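Local coordinates for sugar phosphate isomerase/epimerase (Parabacteroides distasonis, PDB 3L23), which binds a magnesium ion in a xylose isomerase-like TIM barrel and is probably an isomerase or epimerase acting on sugars or related substrates, at residues A[122-127]-A[210-215]; A[78-83]-A[108-113]; A[36-41]-A[284-289]. All blocks are in the same frame, centred on the assembly; numbering follows the deposited sequence.

Interaction 1: A[122-127]-A[210-215]; sequences CKYLIQ and KVYFEM. With EDO (1,2-ethanediol), chain G.
The hydroxyl of Tyr-212 ends against the side chains of Tyr-124 and Ile-126. Its OH lies 3.3 Å from Tyr-124 CD1, at the edge of that ring and near its plane. Ile-126 CG1 is 3.4 Å from the same OH. The two tyrosine rings meet obliquely, with planes at 57°. Tyr-212 CG sits between the backbone N and the carbonyl carbon (chi1 64°), a torsion that swings the ring toward 122-127. Further along, Ile-126 CD1 lies 3.6 Å from Glu-214 OE2 and crosses the end of an extended glutamate chain.

No direct hydrogen bond joins the two segments. One water does so instead. It accepts from Tyr-212 OH at 2.7 Å, lying in the plane of that ring, and from Leu-125 N at 2.9 Å.

Strands 124-127 and 211-216 belong to the parallel barrel of the TIM fold. Strand 162-165 pairs with both and lies between them. Segments 124-127 and 211-215 run at 75° to each other, 8.4 Å apart at closest approach. The touching residues are all buried.

Outside the segments, Tyr-124 OH is hydrogen-bonded to Asp-271. Glu-214 OE1 is hydrogen-bonded to His-79 NE2, which probably steadies the carboxylate beside Ile-126, while OE2 lies close to the Glu-47 carboxylate. The Glu-214 side chain also packs against His-165 and His-242, two ligands of the bound magnesium, and is probably a second-shell group of that site.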
# COMPACT_ATOMS: atom_id res chain seq x y z
N CYS A 122 -6.99 2.49 12.94
CA CYS A 122 -6.15 1.98 11.90
C CYS A 122 -4.67 2.20 12.28
O CYS A 122 -4.26 3.33 12.65
CB CYS A 122 -6.59 2.69 10.62
SG CYS A 122 -6.12 1.92 9.21
N LYS A 123 -3.88 1.14 12.27
CA LYS A 123 -2.47 1.23 12.67
C LYS A 123 -1.56 1.96 11.67
O LYS A 123 -0.66 2.73 12.08
CB LYS A 123 -1.92 -0.16 12.99
CG LYS A 123 -0.42 -0.18 13.22
CD LYS A 123 0.06 -1.48 13.76
CE LYS A 123 1.54 -1.38 14.10
NZ LYS A 123 2.03 -2.56 14.87
N TYR A 124 -1.76 1.64 10.38
CA TYR A 124 -1.01 2.23 9.28
C TYR A 124 -1.90 3.06 8.36
O TYR A 124 -3.01 2.65 8.04
CB TYR A 124 -0.38 1.14 8.44
CG TYR A 124 0.48 0.13 9.18
CD1 TYR A 124 1.77 0.42 9.52
CD2 TYR A 124 -0.01 -1.13 9.49
CE1 TYR A 124 2.58 -0.49 10.15
CE2 TYR A 124 0.78 -2.07 10.14
CZ TYR A 124 2.07 -1.75 10.45
OH TYR A 124 2.85 -2.67 11.11
N LEU A 125 -1.36 4.20 7.92
CA LEU A 125 -1.97 5.08 6.91
C LEU A 125 -0.90 5.25 5.83
O LEU A 125 0.21 5.73 6.11
CB LEU A 125 -2.37 6.42 7.53
CG LEU A 125 -3.22 7.32 6.64
CD1 LEU A 125 -4.49 6.65 6.16
CD2 LEU A 125 -3.52 8.67 7.36
N ILE A 126 -1.23 4.85 4.60
CA ILE A 126 -0.23 4.65 3.53
C ILE A 126 -0.68 5.30 2.22
O ILE A 126 -1.83 5.16 1.81
CB ILE A 126 0.03 3.14 3.31
CG1 ILE A 126 0.66 2.51 4.56
CG2 ILE A 126 0.90 2.89 2.07
CD1 ILE A 126 0.79 0.98 4.62
N GLN A 127 0.23 6.04 1.59
CA GLN A 127 0.05 6.61 0.24
C GLN A 127 0.61 5.61 -0.77
O GLN A 127 1.79 5.25 -0.67
CB GLN A 127 0.78 7.93 0.10
CG GLN A 127 0.66 8.47 -1.31
CD GLN A 127 1.19 9.85 -1.41
OE1 GLN A 127 1.13 10.62 -0.43
NE2 GLN A 127 1.71 10.21 -2.59
N LYS A 210 10.22 9.12 10.74
CA LYS A 210 8.94 9.67 10.27
C LYS A 210 8.22 8.90 9.14
O LYS A 210 6.97 8.88 9.10
CB LYS A 210 9.16 11.07 9.78
CG LYS A 210 9.71 12.00 10.80
CD LYS A 210 9.88 13.42 10.26
CE LYS A 210 10.62 14.30 11.26
NZ LYS A 210 9.77 15.09 12.07
N VAL A 211 9.00 8.32 8.22
CA VAL A 211 8.49 7.67 6.99
C VAL A 211 8.97 6.24 6.93
O VAL A 211 10.14 5.98 7.19
CB VAL A 211 9.01 8.41 5.75
CG1 VAL A 211 8.73 7.67 4.43
CG2 VAL A 211 8.49 9.89 5.73
N TYR A 212 8.05 5.33 6.61
CA TYR A 212 8.39 3.92 6.42
C TYR A 212 7.78 3.50 5.10
O TYR A 212 6.95 4.21 4.50
CB TYR A 212 7.86 3.02 7.56
CG TYR A 212 6.36 3.01 7.61
CD1 TYR A 212 5.66 4.00 8.30
CD2 TYR A 212 5.61 2.01 6.99
CE1 TYR A 212 4.26 4.02 8.31
CE2 TYR A 212 4.24 2.03 6.97
CZ TYR A 212 3.56 3.03 7.64
OH TYR A 212 2.18 3.05 7.60
N PHE A 213 8.17 2.32 4.66
CA PHE A 213 7.78 1.80 3.38
C PHE A 213 7.00 0.48 3.47
O PHE A 213 7.32 -0.41 4.29
CB PHE A 213 9.04 1.64 2.48
CG PHE A 213 9.67 2.97 2.12
CD1 PHE A 213 10.51 3.61 2.96
CD2 PHE A 213 9.31 3.62 0.95
CE1 PHE A 213 11.01 4.87 2.67
CE2 PHE A 213 9.81 4.89 0.63
CZ PHE A 213 10.65 5.51 1.48
N GLU A 214 5.95 0.39 2.65
CA GLU A 214 5.22 -0.86 2.45
C GLU A 214 5.69 -1.32 1.09
O GLU A 214 5.20 -0.80 0.09
CB GLU A 214 3.70 -0.65 2.46
CG GLU A 214 2.87 -1.89 2.17
CD GLU A 214 1.42 -1.61 2.18
OE1 GLU A 214 0.97 -0.78 1.37
OE2 GLU A 214 0.69 -2.20 2.99
N MSE A 215 6.58 -2.31 1.05
CA MSE A 215 7.16 -2.72 -0.23
C MSE A 215 6.21 -3.71 -0.92
O MSE A 215 5.84 -4.74 -0.34
CB MSE A 215 8.53 -3.36 -0.06
CG MSE A 215 9.05 -4.03 -1.34
SE MSE A 215 10.94 -4.28 -1.34
CE MSE A 215 11.44 -2.57 -1.97
C1 EDO G . 9.34 17.81 8.93
O1 EDO G . 9.40 18.05 10.34
C2 EDO G . 10.73 17.46 8.44
O2 EDO G . 11.27 16.37 9.19
O HOH W 1 1.10 5.03 9.11

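Interaction 2: A[78-83]-A[108-113]; sequences SHVNPV and EYWKAT. With EDO (1,2-ethanediol), chain E.
Pro-82 sets its CA over the face of the Tyr-109 ring, and this is the heart of the contact. The CA stands 3.6 Å from the ring centroid and only 9° off the normal, a CH-pi contact. Val-83 N is over the same face. Tyr-109 CG is anti to the backbone N (chi1 177°), which carries the ring out from the helix to 78-83. At the far end of the ring, Tyr-109 OH is 3.3 Å from Val-80 CB. Thr-113 OG1 lies over the Tyr-109 face opposite Pro-82. It donates to Tyr-109 O at 2.8 Å, from above the carbonyl plane, and that oxygen also accepts from Thr-113 N. Thr-113 CG2 meets the Val-80 methyls tip to tip, 4.0 Å from Val-80 CG2.

The packing is also close around Trp-110. Val-80 CG2 approaches the six-membered part of the indole, 3.4 Å from Trp-110 CZ3. Pro-82 CG meets the same indole near its pyrrole nitrogen, 3.8 Å from Trp-110 NE1. Both approaches are oblique. Trp-110 also packs against Ala-149, Val-152 and Ile-153 of helix 136-155.

The looser part is at the partly exposed Val-83, whose CG2 reaches Tyr-109 CE1 at 3.8 Å. A 1,2-ethanediol, probably from the crystallisation liquor, lies by this edge of the ring, its C2 3.6 Å from Tyr-109 CE1, and donates through O1 to Thr-113 OG1.

The contact joins the C-terminal end of strand 74-79, and the loop that leaves it, to the next helix, 103-119. This is the beta-alpha packing of a TIM barrel, with the helix laid outside the parallel strands.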
# COMPACT_ATOMS: atom_id res chain seq x y z
N SER A 78 -4.70 1.30 5.71
CA SER A 78 -5.52 1.97 4.69
C SER A 78 -4.65 2.70 3.67
O SER A 78 -3.71 3.38 4.05
CB SER A 78 -6.49 2.95 5.36
OG SER A 78 -7.34 3.63 4.44
N HIS A 79 -5.04 2.56 2.39
CA HIS A 79 -4.45 3.24 1.25
C HIS A 79 -5.24 4.46 0.90
O HIS A 79 -6.41 4.39 0.60
CB HIS A 79 -4.43 2.35 0.01
CG HIS A 79 -3.24 1.47 -0.06
ND1 HIS A 79 -2.82 0.89 -1.24
CD2 HIS A 79 -2.37 1.08 0.89
CE1 HIS A 79 -1.73 0.18 -0.99
NE2 HIS A 79 -1.44 0.27 0.29
N VAL A 80 -4.57 5.61 0.91
CA VAL A 80 -5.23 6.84 0.61
C VAL A 80 -4.30 7.72 -0.24
O VAL A 80 -3.09 7.64 -0.11
CB VAL A 80 -5.62 7.61 1.89
CG1 VAL A 80 -6.61 6.79 2.74
CG2 VAL A 80 -4.35 7.99 2.70
N ASN A 81 -4.88 8.54 -1.10
CA ASN A 81 -4.08 9.46 -1.90
C ASN A 81 -4.58 10.90 -1.76
O ASN A 81 -5.79 11.11 -1.88
CB ASN A 81 -4.20 9.09 -3.38
CG ASN A 81 -3.41 7.87 -3.76
OD1 ASN A 81 -2.15 7.81 -3.63
ND2 ASN A 81 -4.14 6.87 -4.21
N PRO A 82 -3.69 11.87 -1.52
CA PRO A 82 -4.12 13.27 -1.46
C PRO A 82 -4.94 13.77 -2.65
O PRO A 82 -4.58 13.55 -3.82
CB PRO A 82 -2.79 14.05 -1.39
CG PRO A 82 -1.88 13.10 -0.69
CD PRO A 82 -2.26 11.74 -1.15
N VAL A 83 -6.04 14.42 -2.30
CA VAL A 83 -6.93 15.03 -3.28
C VAL A 83 -7.30 16.42 -2.83
O VAL A 83 -7.26 16.73 -1.64
CB VAL A 83 -8.26 14.23 -3.50
CG1 VAL A 83 -8.02 12.88 -4.19
CG2 VAL A 83 -9.01 14.07 -2.19
N GLU A 108 -3.70 19.74 4.68
CA GLU A 108 -5.12 19.76 5.03
C GLU A 108 -5.76 18.38 4.80
O GLU A 108 -6.56 17.90 5.62
CB GLU A 108 -5.82 20.86 4.22
CG GLU A 108 -7.35 20.92 4.34
CD GLU A 108 -7.96 22.13 3.61
OE1 GLU A 108 -7.23 23.05 3.21
OE2 GLU A 108 -9.20 22.15 3.45
N TYR A 109 -5.40 17.75 3.69
CA TYR A 109 -5.85 16.41 3.40
C TYR A 109 -5.37 15.45 4.46
O TYR A 109 -6.15 14.65 4.97
CB TYR A 109 -5.33 15.92 2.04
CG TYR A 109 -5.73 14.50 1.77
CD1 TYR A 109 -6.95 14.20 1.19
CD2 TYR A 109 -4.90 13.46 2.13
CE1 TYR A 109 -7.35 12.92 1.00
CE2 TYR A 109 -5.29 12.20 1.92
CZ TYR A 109 -6.50 11.92 1.34
OH TYR A 109 -6.85 10.59 1.20
N TRP A 110 -4.09 15.50 4.78
CA TRP A 110 -3.54 14.54 5.74
C TRP A 110 -4.17 14.71 7.13
O TRP A 110 -4.46 13.72 7.79
CB TRP A 110 -2.00 14.59 5.80
CG TRP A 110 -1.39 13.92 4.61
CD1 TRP A 110 -0.60 14.48 3.68
CD2 TRP A 110 -1.58 12.54 4.21
NE1 TRP A 110 -0.27 13.57 2.72
CE2 TRP A 110 -0.85 12.36 3.02
CE3 TRP A 110 -2.28 11.46 4.76
CZ2 TRP A 110 -0.79 11.13 2.37
CZ3 TRP A 110 -2.24 10.26 4.12
CH2 TRP A 110 -1.50 10.09 2.93
N LYS A 111 -4.37 15.95 7.56
CA LYS A 111 -4.99 16.20 8.87
C LYS A 111 -6.39 15.54 8.96
O LYS A 111 -6.65 14.76 9.88
CB LYS A 111 -5.09 17.69 9.18
CG LYS A 111 -5.73 17.95 10.54
CD LYS A 111 -5.52 19.35 11.01
CE LYS A 111 -6.20 19.59 12.40
NZ LYS A 111 -6.16 21.00 12.70
N ALA A 112 -7.25 15.84 7.99
CA ALA A 112 -8.63 15.30 7.98
C ALA A 112 -8.64 13.78 7.83
O ALA A 112 -9.40 13.10 8.50
CB ALA A 112 -9.40 15.92 6.86
N THR A 113 -7.82 13.26 6.93
CA THR A 113 -7.74 11.83 6.69
C THR A 113 -7.18 11.06 7.90
O THR A 113 -7.72 10.02 8.28
CB THR A 113 -6.91 11.59 5.42
OG1 THR A 113 -7.56 12.33 4.36
CG2 THR A 113 -6.79 10.09 5.06
C1 EDO E . -10.58 13.80 2.52
O1 EDO E . -10.34 13.65 3.91
C2 EDO E . -10.83 12.42 1.98
O2 EDO E . -11.61 12.44 0.78

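Interaction 3: A[36-41]-A[284-289]; sequences RKVKDM and TQFAGV
Helix 31-40, near its C-terminal end, faces the first turns of helix 285-298, with CA atoms 8.1 Å apart at Met-41 and Val-289 and 8.4 Å at Val-38 and Phe-286. The ring of Phe-286 bridges the gap. Its CD1 lies 3.5 Å from CE of Met-41, a selenomethionine whose chain bends at chi3 (-72°) to bring the methyl to the ring. The selenium approaches the ring obliquely, 5.3 Å from its centroid, a Met-aromatic contact. The same methyl touches Val-289 CG1 at 3.8 Å. Lys-37 runs its extended aliphatic chain obliquely past the ring, with CD 3.7 Å from Phe-286 CD1. Val-38 CG2 adds a more distant contact at CE1.

These are the first and last long helices of the TIM barrel, and their packing helps close the ring of helices. Both rest on strand 16-18, where Val-38 and Val-289 touch Leu-17. With an alanine in place of the bridging phenylalanine, the Met-41 methyl and the Lys-37 chain would probably lose their shared partner, opening a gap between the helices. Helix 285-298 starts with Thr-284 as N-cap: its OG1 accepts from Ala-287 N at 3.0 Å. Glu-25 also accepts from Gln-285 N and Phe-286 N.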
# COMPACT_ATOMS: atom_id res chain seq x y z
N ARG A 36 -18.04 -11.63 5.62
CA ARG A 36 -18.01 -13.00 6.17
C ARG A 36 -17.30 -13.98 5.24
O ARG A 36 -16.55 -14.86 5.72
CB ARG A 36 -19.41 -13.50 6.51
CG ARG A 36 -20.04 -12.77 7.68
CD ARG A 36 -21.25 -13.50 8.23
NE ARG A 36 -22.37 -13.66 7.29
CZ ARG A 36 -23.34 -12.76 7.10
NH1 ARG A 36 -23.40 -11.62 7.76
NH2 ARG A 36 -24.30 -13.04 6.24
N LYS A 37 -17.52 -13.84 3.94
CA LYS A 37 -16.82 -14.69 2.94
C LYS A 37 -15.32 -14.46 2.99
O LYS A 37 -14.54 -15.40 2.85
CB LYS A 37 -17.38 -14.50 1.52
CG LYS A 37 -16.76 -15.46 0.43
CD LYS A 37 -17.63 -15.61 -0.87
CE LYS A 37 -17.03 -16.69 -1.86
NZ LYS A 37 -18.04 -17.15 -2.96
N VAL A 38 -14.89 -13.22 3.18
CA VAL A 38 -13.47 -12.89 3.35
C VAL A 38 -12.87 -13.65 4.55
O VAL A 38 -11.84 -14.30 4.42
CB VAL A 38 -13.25 -11.37 3.49
CG1 VAL A 38 -11.83 -11.07 3.93
CG2 VAL A 38 -13.58 -10.68 2.15
N LYS A 39 -13.57 -13.61 5.67
CA LYS A 39 -13.17 -14.36 6.84
C LYS A 39 -13.12 -15.86 6.53
O LYS A 39 -12.15 -16.53 6.86
CB LYS A 39 -14.12 -14.13 8.03
CG LYS A 39 -13.70 -14.88 9.30
CD LYS A 39 -12.47 -14.28 9.97
CE LYS A 39 -12.19 -15.05 11.28
NZ LYS A 39 -11.25 -14.29 12.14
N ASP A 40 -14.15 -16.38 5.88
CA ASP A 40 -14.23 -17.82 5.60
C ASP A 40 -13.13 -18.30 4.66
O ASP A 40 -12.75 -19.48 4.73
CB ASP A 40 -15.60 -18.20 5.03
CG ASP A 40 -16.73 -18.08 6.06
OD1 ASP A 40 -16.45 -18.05 7.28
OD2 ASP A 40 -17.92 -18.06 5.63
N MSE A 41 -12.64 -17.43 3.80
CA MSE A 41 -11.50 -17.74 2.91
C MSE A 41 -10.16 -17.81 3.66
O MSE A 41 -9.16 -18.26 3.08
CB MSE A 41 -11.41 -16.72 1.75
CG MSE A 41 -12.56 -16.81 0.77
SE MSE A 41 -12.23 -15.70 -0.78
CE MSE A 41 -12.47 -13.95 -0.02
N THR A 284 -13.74 -14.60 -11.37
CA THR A 284 -14.01 -13.52 -10.42
C THR A 284 -12.83 -13.23 -9.51
O THR A 284 -11.95 -14.06 -9.32
CB THR A 284 -15.22 -13.84 -9.50
OG1 THR A 284 -14.91 -14.95 -8.62
CG2 THR A 284 -16.47 -14.08 -10.36
N GLN A 285 -12.81 -12.03 -8.94
CA GLN A 285 -11.80 -11.69 -7.94
C GLN A 285 -11.94 -12.55 -6.68
O GLN A 285 -10.93 -12.96 -6.09
CB GLN A 285 -11.88 -10.21 -7.57
CG GLN A 285 -11.66 -9.21 -8.71
CD GLN A 285 -10.36 -9.47 -9.45
OE1 GLN A 285 -10.40 -9.85 -10.60
NE2 GLN A 285 -9.22 -9.23 -8.80
N PHE A 286 -13.18 -12.84 -6.25
CA PHE A 286 -13.36 -13.68 -5.06
C PHE A 286 -12.71 -15.06 -5.27
O PHE A 286 -12.10 -15.59 -4.35
CB PHE A 286 -14.82 -13.82 -4.62
CG PHE A 286 -15.23 -12.86 -3.52
CD1 PHE A 286 -15.07 -13.20 -2.17
CD2 PHE A 286 -15.80 -11.63 -3.83
CE1 PHE A 286 -15.46 -12.32 -1.17
CE2 PHE A 286 -16.18 -10.75 -2.81
CZ PHE A 286 -16.01 -11.13 -1.47
N ALA A 287 -12.87 -15.62 -6.47
CA ALA A 287 -12.30 -16.93 -6.79
C ALA A 287 -10.77 -16.87 -6.71
O ALA A 287 -10.13 -17.72 -6.10
CB ALA A 287 -12.82 -17.43 -8.17
N GLY A 288 -10.16 -15.86 -7.32
CA GLY A 288 -8.72 -15.74 -7.29
C GLY A 288 -8.18 -15.45 -5.90
O GLY A 288 -7.14 -15.96 -5.52
N VAL A 289 -8.87 -14.59 -5.14
CA VAL A 289 -8.48 -14.30 -3.76
C VAL A 289 -8.51 -15.56 -2.86
O VAL A 289 -7.62 -15.76 -2.01
CB VAL A 289 -9.34 -13.14 -3.19
CG1 VAL A 289 -9.21 -13.03 -1.66
CG2 VAL A 289 -8.93 -11.81 -3.87

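From the N terminus, helix 31-40 comes first, but its partner in interaction 3 arrives only at 284-289. Interaction 3 therefore closes a loop of 242 residues, and the other two contacts nest inside it. Interaction 2 closes early, with 24 residues between 78-83 and 108-113. Interaction 1 opens afterwards at 122-127 and closes at 210-215, in series with interaction 2. These two touch: Val-80 N is 2.9 Å from Ile-126 O, and they also meet at His-79 and Glu-214. Interaction 1 joins two barrel strands flanking strand 162-165, interaction 2 ties a strand end to an outer helix, and interaction 3, about 25 Å from interaction 1 between centres, joins the terminal helices.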